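Local coordinates for FrnE protein (Deinococcus radiodurans, PDB 5CO3), which probably acts as a cytoplasmic thiol-disulfide oxidoreductase of the DsbA-like thioredoxin superfamily, at residues F110-E121 with A166-R177. Sequence-based numbering, arbitrary orientation.
Sequences FLAHQLIHYAAE and ALEAGTYAQAVR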
loop_
_atom_site.group_PDB
_atom_site.type_symbol
_atom_site.label_atom_id
_atom_site.label_comp_id
_atom_site.label_asym_id
_atom_site.label_seq_id
_atom_site.Cartn_x
_atom_site.Cartn_y
_atom_site.Cartn_z
ATOM N N PHE A 110 13.176 0.697 2.297
ATOM C CA PHE A 110 13.168 -0.257 3.413
ATOM C C PHE A 110 12.841 0.424 4.748
ATOM O O PHE A 110 11.955 -0.036 5.491
ATOM C CB PHE A 110 14.525 -0.976 3.495
ATOM C CG PHE A 110 14.572 -2.125 4.479
ATOM C CD1 PHE A 110 13.572 -3.084 4.512
ATOM C CD2 PHE A 110 15.664 -2.278 5.332
ATOM C CE1 PHE A 110 13.632 -4.148 5.407
ATOM C CE2 PHE A 110 15.729 -3.348 6.222
ATOM C CZ PHE A 110 14.720 -4.285 6.255
ATOM N N LEU A 111 13.527 1.528 5.029
ATOM C CA LEU A 111 13.351 2.258 6.282
ATOM C C LEU A 111 11.961 2.884 6.366
ATOM O O LEU A 111 11.353 2.906 7.435
ATOM C CB LEU A 111 14.423 3.342 6.437
ATOM C CG LEU A 111 15.820 2.893 6.856
ATOM C CD1 LEU A 111 16.823 4.028 6.675
ATOM C CD2 LEU A 111 15.797 2.394 8.302
ATOM N N ALA A 112 11.468 3.396 5.240
ATOM C CA ALA A 112 10.121 3.938 5.165
ATOM C C ALA A 112 9.099 2.862 5.503
ATOM O O ALA A 112 8.156 3.118 6.245
ATOM C CB ALA A 112 9.871 4.498 3.784
ATOM N N HIS A 113 9.289 1.654 4.980
ATOM C CA HIS A 113 8.377 0.559 5.305
ATOM C C HIS A 113 8.442 0.223 6.787
ATOM O O HIS A 113 7.425 -0.116 7.395
ATOM C CB HIS A 113 8.678 -0.678 4.454
ATOM C CG HIS A 113 8.143 -0.577 3.058
ATOM N ND1 HIS A 113 6.794 -0.643 2.772
ATOM C CD2 HIS A 113 8.771 -0.416 1.870
ATOM C CE1 HIS A 113 6.619 -0.517 1.469
ATOM N NE2 HIS A 113 7.804 -0.383 0.898
ATOM N N GLN A 114 9.636 0.327 7.373
ATOM C CA GLN A 114 9.781 0.117 8.809
ATOM C C GLN A 114 8.975 1.142 9.609
ATOM O O GLN A 114 8.349 0.806 10.622
ATOM C CB GLN A 114 11.255 0.181 9.223
ATOM C CG GLN A 114 12.026 -1.092 8.908
ATOM C CD GLN A 114 13.507 -0.994 9.279
ATOM O OE1 GLN A 114 13.851 -0.743 10.434
ATOM N NE2 GLN A 114 14.385 -1.177 8.294
ATOM N N LEU A 115 9.000 2.392 9.152
ATOM C CA LEU A 115 8.258 3.460 9.819
ATOM C C LEU A 115 6.757 3.177 9.788
ATOM O O LEU A 115 6.035 3.439 10.754
ATOM C CB LEU A 115 8.554 4.808 9.166
ATOM C CG LEU A 115 7.811 5.994 9.786
ATOM C CD1 LEU A 115 8.032 6.051 11.291
ATOM C CD2 LEU A 115 8.237 7.303 9.121
ATOM N N ILE A 116 6.285 2.628 8.680
ATOM C CA ILE A 116 4.867 2.310 8.608
ATOM C C ILE A 116 4.516 1.221 9.631
ATOM O O ILE A 116 3.494 1.300 10.320
ATOM C CB ILE A 116 4.463 1.878 7.205
ATOM C CG1 ILE A 116 4.610 3.050 6.243
ATOM C CG2 ILE A 116 2.984 1.503 7.209
ATOM C CD1 ILE A 116 4.573 2.681 4.769
ATOM N N HIS A 117 5.377 0.217 9.751
ATOM C CA HIS A 117 5.211 -0.798 10.786
ATOM C C HIS A 117 5.176 -0.192 12.191
ATOM O O HIS A 117 4.320 -0.563 13.001
ATOM C CB HIS A 117 6.316 -1.840 10.679
ATOM C CG HIS A 117 6.059 -2.875 9.633
ATOM N ND1 HIS A 117 5.604 -4.141 9.934
ATOM C CD2 HIS A 117 6.177 -2.827 8.285
ATOM C CE1 HIS A 117 5.465 -4.832 8.817
ATOM N NE2 HIS A 117 5.802 -4.058 7.801
ATOM N N TYR A 118 6.076 0.751 12.473
ATOM C CA TYR A 118 6.068 1.443 13.766
ATOM C C TYR A 118 4.734 2.167 13.978
ATOM O O TYR A 118 4.099 2.043 15.032
ATOM C CB TYR A 118 7.235 2.449 13.879
ATOM C CG TYR A 118 7.118 3.299 15.128
ATOM C CD1 TYR A 118 7.536 2.819 16.364
ATOM C CD2 TYR A 118 6.551 4.569 15.076
ATOM C CE1 TYR A 118 7.401 3.584 17.516
ATOM C CE2 TYR A 118 6.414 5.343 16.219
ATOM C CZ TYR A 118 6.840 4.846 17.434
ATOM O OH TYR A 118 6.704 5.608 18.580
ATOM N N ALA A 119 4.315 2.916 12.962
ATOM C CA ALA A 119 3.073 3.673 13.020
ATOM C C ALA A 119 1.874 2.768 13.240
ATOM O O ALA A 119 0.962 3.120 13.987
ATOM C CB ALA A 119 2.886 4.480 11.749
ATOM N N ALA A 120 1.872 1.603 12.599
ATOM C CA ALA A 120 0.714 0.711 12.699
ATOM C C ALA A 120 0.556 0.133 14.110
ATOM O O ALA A 120 -0.533 -0.279 14.495
ATOM C CB ALA A 120 0.814 -0.410 11.672
ATOM N N GLU A 121 1.636 0.103 14.886
ATOM C CA GLU A 121 1.542 -0.345 16.270
ATOM C C GLU A 121 0.902 0.737 17.126
ATOM O O GLU A 121 0.371 0.457 18.203
ATOM C CB GLU A 121 2.917 -0.730 16.813
ATOM C CG GLU A 121 3.545 -1.871 16.046
ATOM C CD GLU A 121 4.114 -2.933 16.951
ATOM O OE1 GLU A 121 5.145 -2.664 17.601
ATOM O OE2 GLU A 121 3.525 -4.032 17.017
ATOM N N ALA A 166 13.358 3.859 16.824
ATOM C CA ALA A 166 12.974 2.560 16.291
ATOM C C ALA A 166 13.637 2.305 14.940
ATOM O O ALA A 166 14.069 1.191 14.652
ATOM C CB ALA A 166 11.453 2.456 16.168
ATOM N N LEU A 167 13.720 3.343 14.117
ATOM C CA LEU A 167 14.362 3.233 12.806
ATOM C C LEU A 167 15.875 2.961 12.940
ATOM O O LEU A 167 16.402 2.060 12.292
ATOM C CB LEU A 167 14.119 4.497 11.986
ATOM C CG LEU A 167 12.655 4.716 11.556
ATOM C CD1 LEU A 167 12.521 5.995 10.762
ATOM C CD2 LEU A 167 12.112 3.527 10.758
ATOM N N GLU A 168 16.559 3.732 13.779
ATOM C CA GLU A 168 18.004 3.556 13.945
ATOM C C GLU A 168 18.314 2.185 14.525
ATOM O O GLU A 168 19.361 1.606 14.249
ATOM C CB GLU A 168 18.590 4.658 14.828
ATOM C CG GLU A 168 18.543 6.022 14.174
ATOM C CD GLU A 168 18.900 7.139 15.127
ATOM O OE1 GLU A 168 18.743 6.949 16.349
ATOM O OE2 GLU A 168 19.340 8.208 14.659
ATOM N N ALA A 169 17.385 1.664 15.321
ATOM C CA ALA A 169 17.540 0.352 15.934
ATOM C C ALA A 169 17.196 -0.789 14.977
ATOM O O ALA A 169 17.545 -1.945 15.233
ATOM C CB ALA A 169 16.677 0.256 17.188
ATOM N N GLY A 170 16.490 -0.462 13.892
ATOM C CA GLY A 170 16.057 -1.462 12.930
ATOM C C GLY A 170 15.041 -2.429 13.515
ATOM O O GLY A 170 14.912 -3.568 13.057
ATOM N N THR A 171 14.312 -1.963 14.527
ATOM C CA THR A 171 13.332 -2.774 15.248
ATOM C C THR A 171 12.353 -3.522 14.335
ATOM O O THR A 171 12.079 -4.699 14.552
ATOM C CB THR A 171 12.511 -1.906 16.221
ATOM O OG1 THR A 171 13.392 -1.295 17.166
ATOM C CG2 THR A 171 11.491 -2.746 16.970
ATOM N N TYR A 172 11.848 -2.841 13.307
ATOM C CA TYR A 172 10.846 -3.430 12.414
ATOM C C TYR A 172 11.415 -3.942 11.094
ATOM O O TYR A 172 10.660 -4.249 10.166
ATOM C CB TYR A 172 9.729 -2.415 12.137
ATOM C CG TYR A 172 9.006 -2.029 13.399
ATOM C CD1 TYR A 172 7.933 -2.777 13.871
ATOM C CD2 TYR A 172 9.424 -0.935 14.146
ATOM C CE1 TYR A 172 7.282 -2.433 15.046
ATOM C CE2 TYR A 172 8.783 -0.581 15.316
ATOM C CZ TYR A 172 7.713 -1.331 15.762
ATOM O OH TYR A 172 7.079 -0.974 16.928
ATOM N N ALA A 173 12.738 -4.032 11.008
ATOM C CA ALA A 173 13.388 -4.531 9.804
ATOM C C ALA A 173 12.918 -5.947 9.477
ATOM O O ALA A 173 12.624 -6.263 8.323
ATOM C CB ALA A 173 14.915 -4.495 9.965
ATOM N N GLN A 174 12.830 -6.800 10.492
ATOM C CA GLN A 174 12.422 -8.179 10.248
ATOM C C GLN A 174 10.951 -8.278 9.847
ATOM O O GLN A 174 10.588 -9.066 8.968
ATOM C CB GLN A 174 12.685 -9.052 11.475
ATOM C CG GLN A 174 12.822 -10.516 11.106
ATOM C CD GLN A 174 13.832 -10.725 9.983
ATOM O OE1 GLN A 174 14.935 -10.173 10.011
ATOM N NE2 GLN A 174 13.452 -11.509 8.982
ATOM N N ALA A 175 10.107 -7.479 10.488
ATOM C CA ALA A 175 8.687 -7.470 10.151
ATOM C C ALA A 175 8.489 -7.109 8.674
ATOM O O ALA A 175 7.605 -7.642 8.011
ATOM C CB ALA A 175 7.928 -6.506 11.052
ATOM N N VAL A 176 9.331 -6.222 8.157
ATOM C CA VAL A 176 9.217 -5.802 6.760
ATOM C C VAL A 176 9.619 -6.955 5.833
ATOM O O VAL A 176 8.941 -7.233 4.846
ATOM C CB VAL A 176 10.086 -4.538 6.471
ATOM C CG1 VAL A 176 10.227 -4.286 4.967
ATOM C CG2 VAL A 176 9.485 -3.316 7.166
ATOM N N ARG A 177 10.717 -7.632 6.168
ATOM C CA ARG A 177 11.196 -8.751 5.364
ATOM C C ARG A 177 10.185 -9.897 5.351
ATOM O O ARG A 177 10.036 -10.591 4.343
ATOM C CB ARG A 177 12.553 -9.245 5.878
ATOM C CG ARG A 177 13.675 -8.243 5.672
ATOM C CD ARG A 177 13.969 -8.030 4.198
ATOM N NE ARG A 177 15.108 -7.136 4.019
ATOM C CZ ARG A 177 15.133 -6.095 3.191
ATOM N NH1 ARG A 177 14.076 -5.801 2.442
ATOM N NH2 ARG A 177 16.224 -5.348 3.114
HETATM O O HOH W 1 12.648 0.014 12.678
#
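The guanidinium of Arg177 lies flat on one face of the Phe110 ring, planes 8° apart and Arg177 CZ 3.6 Å from the centroid of the Phe110 ring, a cation-pi stack; Gln114 NE2 covers the opposite face near the rim, and Val176 CG1 meets the edge. Salt bridges to Glu53 and Glu180 keep Arg177 NH1 paired. Tyr172, the N-cap residue of helix 173-186, lays one ring face over the backbone of His117 and Tyr118, with Thr171 CG2 on the opposite face and Glu121 OE1 at the edge, in plane. Tyr172 OH donates to Glu121 OE1 (2.7 Å) on the anti side, 22° out of the carboxylate plane. A phenylalanine here would probably still cover that backbone but leave Glu121 without this hydrogen bond. Branched Val176 is a knob among Phe110, His113, Gln114 and His117. One water donates to Gln114 OE1 and Ala166 O and accepts from Tyr172 N. Gly170, whose positive phi suits the Schellman motif ending helix 160-169, begins the turn into helix 173-186, whose first turn (173-177) crosses helix 110-121 at 102°. Leu167 and Leu111 also pack on helix 146-156, and Leu115 on helix 125-137. His117 NE2 hydrogen-bonds to Ser51 of strand 45-51, tying these helices to the sheet.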